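Local coordinates for protein bacterial leucyl aminopeptidase (Legionella pneumophila, PDB 6ESL) that probably cleaves N-terminal residues such as leucine from peptides, as a secreted zinc aminopeptidase that helps, redundantly with an acyltransferase, in nutrient acquisition during infection of amoebas, at residues L63-K66 / G70-V73; T178-T183 / P189-V194; P295-F300 / T377-L382. All blocks are in the same frame, centred on the assembly; numbering follows the deposited sequence.

Contact 1: L63-K66 / G70-V73; sequences LADK and GHFV. Unlike the reference sequence in segment 63-66: Lys66 (reference Gln).
Ala64, near the C-terminal end of helix 57-67, and His71, in the loop just beyond it, bring their CA atoms to 5.5 Å as the chain leaves the helix and folds back beside its last turns. The side chain that fills the gap is the methyl of Ala64. It sits over one face of the imidazole of His71 in a CH-pi contact, with CB 3.9 Å from the ring centroid and 29° off the ring normal. The same Ala64 CB is 3.5 Å from the carbonyl O of Gly70, so the methyl is wedged between imidazole and backbone. Asp65 starts out pointing away, but its carboxylate end comes back towards the His71 side chain (chi1 -72°, CG anti to the carbonyl carbon). The detail of this approach is doubtful, because the imidazole is probably turned over in the model; with the ring turned back, a hydrogen bond from it to Asp65 OD1 is possible. The other oxygen, Asp65 OD2, is hydrogen-bonded to ND1 of His362 of the second subunit. Two waters join the backbones. Both donate to Ala64 O, at 2.8 and 3.1 Å from that atom; the first also donates to Gly70 O (2.8 Å), and the second accepts from Gly70 N (3.0 Å). A buried stretch of loop backbone is thus tied to the helix through solvent. Gly70 takes backbone angles suited to glycine where the chain turns back. Across the subunit interface, His71 packs on Gly332 and hydrogen-bonds through its backbone, and Phe72 packs on Arg258 of the second subunit. Within the chain, the Cys29-Cys69 disulfide ties helix 28-31 to this turn, and Phe72 lays its ring between Leu60 of helix 57-67 and Leu24 and Val26 of strand 21-27.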
loop_
_atom_site.group_PDB
_atom_site.type_symbol
_atom_site.label_atom_id
_atom_site.label_comp_id
_atom_site.label_asym_id
_atom_site.label_seq_id
_atom_site.Cartn_x
_atom_site.Cartn_y
_atom_site.Cartn_z
ATOM N N LEU B 63 13.947 -16.806 21.207
ATOM C CA LEU B 63 15.032 -16.181 20.506
ATOM C C LEU B 63 14.544 -15.176 19.487
ATOM O O LEU B 63 15.068 -14.067 19.487
ATOM C CB LEU B 63 16.013 -17.172 19.882
ATOM C CG LEU B 63 17.209 -16.572 19.145
ATOM C CD1 LEU B 63 18.149 -15.919 20.148
ATOM C CD2 LEU B 63 17.963 -17.676 18.331
ATOM N N ALA B 64 13.572 -15.535 18.655
ATOM C CA ALA B 64 13.120 -14.704 17.608
ATOM C C ALA B 64 12.520 -13.403 18.207
ATOM O O ALA B 64 12.610 -12.323 17.564
ATOM C CB ALA B 64 12.027 -15.369 16.728
ATOM N N ASP B 65 11.813 -13.540 19.328
ATOM C CA ASP B 65 11.151 -12.390 19.998
ATOM C C ASP B 65 12.252 -11.385 20.376
ATOM O O ASP B 65 12.141 -10.225 19.974
ATOM C CB ASP B 65 10.446 -12.808 21.287
ATOM C CG ASP B 65 9.119 -13.672 21.036
ATOM O OD1 ASP B 65 8.524 -13.629 19.905
ATOM O OD2 ASP B 65 8.699 -14.357 22.013
ATOM N N LYS B 66 13.339 -11.883 20.967
ATOM C CA LYS B 66 14.438 -11.027 21.373
ATOM C C LYS B 66 15.233 -10.440 20.232
ATOM O O LYS B 66 15.563 -9.312 20.288
ATOM C CB LYS B 66 15.387 -11.716 22.350
ATOM C CG LYS B 66 14.732 -12.146 23.660
ATOM C CD LYS B 66 14.188 -11.008 24.560
ATOM C CE LYS B 66 13.621 -11.558 25.881
ATOM N NZ LYS B 66 13.062 -10.487 26.772
ATOM N N GLY B 70 12.328 -10.938 12.818
ATOM C CA GLY B 70 11.344 -11.843 12.180
ATOM C C GLY B 70 11.249 -13.186 12.922
ATOM O O GLY B 70 12.101 -13.524 13.744
ATOM N N HIS B 71 10.229 -13.927 12.596
ATOM C CA HIS B 71 9.986 -15.239 13.167
ATOM C C HIS B 71 10.312 -16.269 12.109
ATOM O O HIS B 71 11.206 -16.072 11.281
ATOM C CB HIS B 71 8.556 -15.296 13.741
ATOM C CG HIS B 71 8.432 -14.478 14.980
ATOM N ND1 HIS B 71 8.565 -15.050 16.235
ATOM C CD2 HIS B 71 8.396 -13.116 15.160
ATOM C CE1 HIS B 71 8.585 -14.077 17.135
ATOM N NE2 HIS B 71 8.510 -12.901 16.513
ATOM N N PHE B 72 9.613 -17.391 12.178
ATOM C CA PHE B 72 9.942 -18.566 11.316
ATOM C C PHE B 72 8.631 -19.170 10.820
ATOM O O PHE B 72 7.559 -18.922 11.376
ATOM C CB PHE B 72 10.843 -19.502 12.019
ATOM C CG PHE B 72 10.271 -20.063 13.293
ATOM C CD1 PHE B 72 9.308 -21.090 13.264
ATOM C CD2 PHE B 72 10.731 -19.652 14.529
ATOM C CE1 PHE B 72 8.777 -21.613 14.407
ATOM C CE2 PHE B 72 10.211 -20.214 15.709
ATOM C CZ PHE B 72 9.200 -21.153 15.624
ATOM N N VAL B 73 8.758 -19.943 9.723
ATOM C CA VAL B 73 7.608 -20.689 9.189
ATOM C C VAL B 73 7.924 -22.157 9.319
ATOM O O VAL B 73 9.021 -22.589 8.970
ATOM C CB VAL B 73 7.287 -20.248 7.759
ATOM C CG1 VAL B 73 6.180 -21.163 7.160
ATOM C CG2 VAL B 73 6.825 -18.805 7.746
HETATM O O HOH W 1 14.086 -12.231 15.201
HETATM O O HOH W 2 11.002 -10.676 15.541
#

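Contact 2: T178-T183 / P189-V194; sequences TFFVKT and PSLVTV
Phe179 and Val192 face each other as a hydrogen-bonded pair of an antiparallel hairpin, joined by two nearly straight bonds: Phe179 N to Val192 O (2.8 Å) and Val192 N to Phe179 O (2.9 Å). Here the packing is tight. Phe179 CG lies between the backbone N and the carbonyl carbon (chi1 59°), which brings the ring over Val192, whose CB lies 3.7 Å from the ring plane, offset toward the rim. Val192 CG2 meets Val181 CG2 at 3.7 Å. On the opposite face of the sheet, with Thr178 and Leu191, Phe180 lays its ring across Pro189, whose CG is 3.6 Å from the ring centroid, while the carbonyl O of Ser190 meets that ring at its edge, in plane. The bonds of the Val181-Ser190 pair are less straight: the donors tilt about 20° from the carbonyl planes, and Ser190 N to Val181 O has an N-H...O angle of 142°. One water bridges the buried Val181 O, Thr183 OG1 and Ser190 OG; Thr183 OG1 is also hydrogen-bonded to Gln188 O, and Ser190 OG to Ala254 N. By contrast Lys182 projects to solvent, and Phe179 and Phe180 are partly exposed. Strand 176-183, outermost in the mixed sheet, receives helix 151-170 against Thr178 and Phe180 and helix 261-272 against Val181 on the other face, while 188-195 continues to strand 248-253.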
loop_
_atom_site.group_PDB
_atom_site.type_symbol
_atom_site.label_atom_id
_atom_site.label_comp_id
_atom_site.label_asym_id
_atom_site.label_seq_id
_atom_site.Cartn_x
_atom_site.Cartn_y
_atom_site.Cartn_z
ATOM N N THR B 178 19.935 25.741 -11.554
ATOM C CA THR B 178 19.001 25.266 -12.540
ATOM C C THR B 178 19.681 24.658 -13.754
ATOM O O THR B 178 20.721 25.108 -14.159
ATOM C CB THR B 178 18.087 26.373 -12.995
ATOM O OG1 THR B 178 18.815 27.301 -13.764
ATOM C CG2 THR B 178 17.422 27.023 -11.779
ATOM N N PHE B 179 19.062 23.667 -14.369
ATOM C CA PHE B 179 19.530 23.227 -15.700
ATOM C C PHE B 179 18.460 22.550 -16.541
ATOM O O PHE B 179 17.487 22.013 -16.000
ATOM C CB PHE B 179 20.768 22.361 -15.583
ATOM C CG PHE B 179 20.600 21.123 -14.754
ATOM C CD1 PHE B 179 20.835 21.148 -13.378
ATOM C CD2 PHE B 179 20.252 19.910 -15.357
ATOM C CE1 PHE B 179 20.732 19.954 -12.612
ATOM C CE2 PHE B 179 20.172 18.742 -14.609
ATOM C CZ PHE B 179 20.378 18.761 -13.225
ATOM N N PHE B 180 18.605 22.650 -17.850
ATOM C CA PHE B 180 17.762 21.911 -18.738
ATOM C C PHE B 180 18.328 20.531 -18.954
ATOM O O PHE B 180 19.538 20.362 -19.091
ATOM C CB PHE B 180 17.598 22.574 -20.094
ATOM C CG PHE B 180 16.703 23.787 -20.089
ATOM C CD1 PHE B 180 15.461 23.780 -19.408
ATOM C CD2 PHE B 180 17.068 24.948 -20.835
ATOM C CE1 PHE B 180 14.624 24.885 -19.440
ATOM C CE2 PHE B 180 16.233 26.050 -20.897
ATOM C CZ PHE B 180 15.032 26.047 -20.173
ATOM N N VAL B 181 17.436 19.537 -18.981
ATOM C CA VAL B 181 17.740 18.247 -19.528
ATOM C C VAL B 181 17.033 18.088 -20.856
ATOM O O VAL B 181 15.818 18.130 -20.936
ATOM C CB VAL B 181 17.298 17.139 -18.585
ATOM C CG1 VAL B 181 17.583 15.769 -19.231
ATOM C CG2 VAL B 181 18.052 17.251 -17.269
ATOM N N LYS B 182 17.813 17.869 -21.903
ATOM C CA LYS B 182 17.290 17.651 -23.235
ATOM C C LYS B 182 16.360 16.425 -23.402
ATOM O O LYS B 182 16.361 15.464 -22.611
ATOM C CB LYS B 182 18.433 17.671 -24.269
ATOM C CG LYS B 182 19.051 19.032 -24.389
ATOM C CD LYS B 182 20.187 18.999 -25.400
ATOM C CE LYS B 182 20.803 20.359 -25.554
ATOM N NZ LYS B 182 21.921 20.236 -26.539
ATOM N N THR B 183 15.515 16.547 -24.419
ATOM C CA THR B 183 14.400 15.606 -24.640
ATOM C C THR B 183 14.492 14.919 -26.018
ATOM O O THR B 183 13.508 14.828 -26.722
ATOM C CB THR B 183 13.104 16.385 -24.546
ATOM O OG1 THR B 183 13.163 17.294 -23.424
ATOM C CG2 THR B 183 11.957 15.394 -24.301
ATOM N N PRO B 189 12.818 21.154 -23.470
ATOM C CA PRO B 189 13.608 20.500 -22.440
ATOM C C PRO B 189 12.834 20.347 -21.172
ATOM O O PRO B 189 11.824 21.099 -20.936
ATOM C CB PRO B 189 14.732 21.466 -22.172
ATOM C CG PRO B 189 14.181 22.801 -22.529
ATOM C CD PRO B 189 13.005 22.651 -23.437
ATOM N N SER B 190 13.267 19.347 -20.359
ATOM C CA SER B 190 12.875 19.310 -19.004
ATOM C C SER B 190 13.687 20.377 -18.161
ATOM O O SER B 190 14.876 20.587 -18.374
ATOM C CB SER B 190 12.958 17.919 -18.382
ATOM O OG SER B 190 12.065 16.952 -18.972
ATOM N N LEU B 191 13.013 20.962 -17.170
ATOM C CA LEU B 191 13.618 21.917 -16.214
ATOM C C LEU B 191 13.891 21.229 -14.901
ATOM O O LEU B 191 12.968 20.751 -14.226
ATOM C CB LEU B 191 12.698 23.067 -15.957
ATOM C CG LEU B 191 13.148 24.061 -14.834
ATOM C CD1 LEU B 191 14.543 24.637 -15.171
ATOM C CD2 LEU B 191 12.056 25.114 -14.714
ATOM N N VAL B 192 15.156 21.126 -14.564
ATOM C CA VAL B 192 15.555 20.575 -13.304
ATOM C C VAL B 192 16.097 21.763 -12.461
ATOM O O VAL B 192 16.940 22.606 -12.949
ATOM C CB VAL B 192 16.660 19.537 -13.412
ATOM C CG1 VAL B 192 17.117 19.049 -12.033
ATOM C CG2 VAL B 192 16.178 18.323 -14.232
ATOM N N THR B 193 15.604 21.845 -11.229
ATOM C CA THR B 193 15.972 22.894 -10.289
ATOM C C THR B 193 16.413 22.231 -8.995
ATOM O O THR B 193 16.012 21.105 -8.703
ATOM C CB THR B 193 14.793 23.840 -10.003
ATOM O OG1 THR B 193 13.848 23.187 -9.148
ATOM C CG2 THR B 193 14.106 24.241 -11.299
ATOM N N VAL B 194 17.236 22.924 -8.217
ATOM C CA VAL B 194 17.753 22.335 -6.979
ATOM C C VAL B 194 17.994 23.372 -5.922
ATOM O O VAL B 194 18.501 24.477 -6.247
ATOM C CB VAL B 194 19.006 21.435 -7.208
ATOM C CG1 VAL B 194 20.197 22.208 -7.761
ATOM C CG2 VAL B 194 19.368 20.650 -5.956
HETATM O O HOH W 3 13.645 16.093 -21.019
#

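Contact 3: P295-F300 / T377-L382; sequences PTMWVF and TNFSKL
The Met297 methyl comes down over the centre of one face of the Phe379 ring, CE lying 3.4 Å from the ring centroid and only 8° off the ring normal in a CH-pi contact. The thioether sulfur adds a longer Met-aromatic contact, SD standing 4.8 Å from the same centroid, above the face. A bend at the last torsion (chi3 81°) turns the methyl onto the ring while SD stays farther out, beside Asn378 CB at 4.0 Å. Apolar contact extends to Leu382, whose CD2 is 4.1 Å from Met297 CE. One thioether therefore spans a helical turn, from Asn378 through Phe379 to Leu382, on the inner side of helix 373-391. This helix packs against the central mixed sheet of the M28 peptidase fold, where strand 297-300 lies between strands 346-350 and 324-327; Phe379 and Leu382 also touch Pro349 of the former. Among ring contacts, Phe379 meets His375 edge-to-face. The backbones are hydrogen-bonded elsewhere: Leu382 N to Asn378 O (2.9 Å) within the helix, Met297 to Pro323 and Asp325. The Phe379 side chain is about 12 Å from a bound zinc ion.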
loop_
_atom_site.group_PDB
_atom_site.type_symbol
_atom_site.label_atom_id
_atom_site.label_comp_id
_atom_site.label_asym_id
_atom_site.label_seq_id
_atom_site.Cartn_x
_atom_site.Cartn_y
_atom_site.Cartn_z
ATOM N N PRO B 295 -13.343 17.521 -0.207
ATOM C CA PRO B 295 -11.935 17.869 -0.406
ATOM C C PRO B 295 -10.950 16.706 -0.376
ATOM O O PRO B 295 -9.767 16.937 -0.294
ATOM C CB PRO B 295 -11.711 18.805 0.764
ATOM C CG PRO B 295 -12.493 18.123 1.922
ATOM C CD PRO B 295 -13.706 17.531 1.233
ATOM N N THR B 296 -11.434 15.449 -0.384
ATOM C CA THR B 296 -10.639 14.262 -0.442
ATOM C C THR B 296 -9.484 14.358 -1.449
ATOM O O THR B 296 -9.674 14.849 -2.599
ATOM C CB THR B 296 -11.556 13.080 -0.845
ATOM O OG1 THR B 296 -12.601 12.880 0.132
ATOM C CG2 THR B 296 -10.762 11.751 -0.985
ATOM N N MET B 297 -8.323 13.887 -1.039
ATOM C CA MET B 297 -7.174 13.754 -1.898
ATOM C C MET B 297 -6.889 12.262 -2.077
ATOM O O MET B 297 -7.073 11.501 -1.182
ATOM C CB MET B 297 -5.948 14.525 -1.310
ATOM C CG MET B 297 -6.222 16.049 -1.227
ATOM S SD MET B 297 -5.011 16.905 -0.146
ATOM C CE MET B 297 -3.712 17.026 -1.329
ATOM N N TRP B 298 -6.437 11.883 -3.261
ATOM C CA TRP B 298 -6.341 10.492 -3.703
ATOM C C TRP B 298 -4.883 10.070 -3.800
ATOM O O TRP B 298 -4.086 10.762 -4.391
ATOM C CB TRP B 298 -7.082 10.336 -5.036
ATOM C CG TRP B 298 -8.537 10.500 -4.868
ATOM C CD1 TRP B 298 -9.241 11.720 -4.870
ATOM C CD2 TRP B 298 -9.541 9.476 -4.701
ATOM N NE1 TRP B 298 -10.574 11.472 -4.694
ATOM C CE2 TRP B 298 -10.793 10.119 -4.633
ATOM C CE3 TRP B 298 -9.515 8.086 -4.693
ATOM C CZ2 TRP B 298 -11.967 9.443 -4.464
ATOM C CZ3 TRP B 298 -10.748 7.390 -4.579
ATOM C CH2 TRP B 298 -11.930 8.071 -4.477
ATOM N N VAL B 299 -4.544 8.907 -3.250
ATOM C CA VAL B 299 -3.227 8.357 -3.346
ATOM C C VAL B 299 -3.313 7.212 -4.320
ATOM O O VAL B 299 -4.125 6.242 -4.104
ATOM C CB VAL B 299 -2.717 7.923 -1.931
ATOM C CG1 VAL B 299 -1.372 7.217 -1.977
ATOM C CG2 VAL B 299 -2.502 9.142 -1.056
ATOM N N PHE B 300 -2.494 7.262 -5.374
ATOM C CA PHE B 300 -2.461 6.258 -6.406
ATOM C C PHE B 300 -1.535 5.099 -6.018
ATOM O O PHE B 300 -0.445 5.272 -5.574
ATOM C CB PHE B 300 -2.205 6.806 -7.810
ATOM C CG PHE B 300 -3.435 7.372 -8.399
ATOM C CD1 PHE B 300 -4.020 8.524 -7.831
ATOM C CD2 PHE B 300 -4.204 6.661 -9.296
ATOM C CE1 PHE B 300 -5.289 9.002 -8.244
ATOM C CE2 PHE B 300 -5.484 7.129 -9.722
ATOM C CZ PHE B 300 -5.976 8.334 -9.254
ATOM N N THR B 377 -4.231 24.538 -3.682
ATOM C CA THR B 377 -3.473 25.009 -2.486
ATOM C C THR B 377 -3.117 23.832 -1.549
ATOM O O THR B 377 -2.008 23.713 -1.023
ATOM C CB THR B 377 -4.284 26.114 -1.731
ATOM O OG1 THR B 377 -4.524 27.194 -2.627
ATOM C CG2 THR B 377 -3.586 26.603 -0.590
ATOM N N ASN B 378 -4.056 22.914 -1.380
ATOM C CA ASN B 378 -3.829 21.716 -0.569
ATOM C C ASN B 378 -2.699 20.837 -1.110
ATOM O O ASN B 378 -1.876 20.334 -0.342
ATOM C CB ASN B 378 -5.150 20.911 -0.403
ATOM C CG ASN B 378 -6.094 21.514 0.643
ATOM O OD1 ASN B 378 -7.317 21.119 0.733
ATOM N ND2 ASN B 378 -5.589 22.483 1.436
ATOM N N PHE B 379 -2.655 20.681 -2.404
ATOM C CA PHE B 379 -1.546 19.978 -3.039
ATOM C C PHE B 379 -0.207 20.682 -2.907
ATOM O O PHE B 379 0.813 20.011 -2.581
ATOM C CB PHE B 379 -1.875 19.620 -4.509
ATOM C CG PHE B 379 -2.849 18.500 -4.626
ATOM C CD1 PHE B 379 -2.434 17.166 -4.589
ATOM C CD2 PHE B 379 -4.165 18.764 -4.748
ATOM C CE1 PHE B 379 -3.385 16.118 -4.766
ATOM C CE2 PHE B 379 -5.145 17.733 -4.749
ATOM C CZ PHE B 379 -4.738 16.422 -4.761
ATOM N N SER B 380 -0.243 22.032 -2.959
ATOM C CA SER B 380 0.958 22.809 -2.763
ATOM C C SER B 380 1.458 22.603 -1.344
ATOM O O SER B 380 2.686 22.430 -1.084
ATOM C CB SER B 380 0.677 24.273 -3.129
ATOM O OG SER B 380 1.878 24.990 -3.197
ATOM N N LYS B 381 0.520 22.573 -0.380
ATOM C CA LYS B 381 0.866 22.323 1.005
ATOM C C LYS B 381 1.477 20.973 1.175
ATOM O O LYS B 381 2.386 20.796 1.958
ATOM C CB LYS B 381 -0.373 22.437 1.899
ATOM C CG LYS B 381 -0.804 23.901 2.081
ATOM C CD LYS B 381 -2.007 24.078 2.942
ATOM C CE LYS B 381 -2.383 25.527 2.855
ATOM N NZ LYS B 381 -3.441 25.960 3.769
ATOM N N LEU B 382 0.920 19.996 0.493
ATOM C CA LEU B 382 1.451 18.653 0.577
ATOM C C LEU B 382 2.903 18.618 0.089
ATOM O O LEU B 382 3.725 17.934 0.691
ATOM C CB LEU B 382 0.552 17.646 -0.171
ATOM C CG LEU B 382 0.980 16.184 -0.203
ATOM C CD1 LEU B 382 1.203 15.634 1.193
ATOM C CD2 LEU B 382 -0.019 15.264 -0.948
#

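How the contacts relate
The three contacts follow one another along the chain without nesting or crossing. Contact 1 closes a short turn in the N-terminal sheet region, with Cys69 inside it, about 49 Å from contact 2 between centres and on the opposite side of the chain's centre. Contact 2 closes the hairpin that forms one edge of the large mixed sheet. The zinc ligands His209, Asp222, Glu257 and Asp284 all come between it and contact 3. Contact 3 closes a loop of 76 residues, including the Cys329-Cys333 disulfide, and brings the C-terminal helix 373-391 back to the far part of that sheet, about 25 Å from contact 2 between centres.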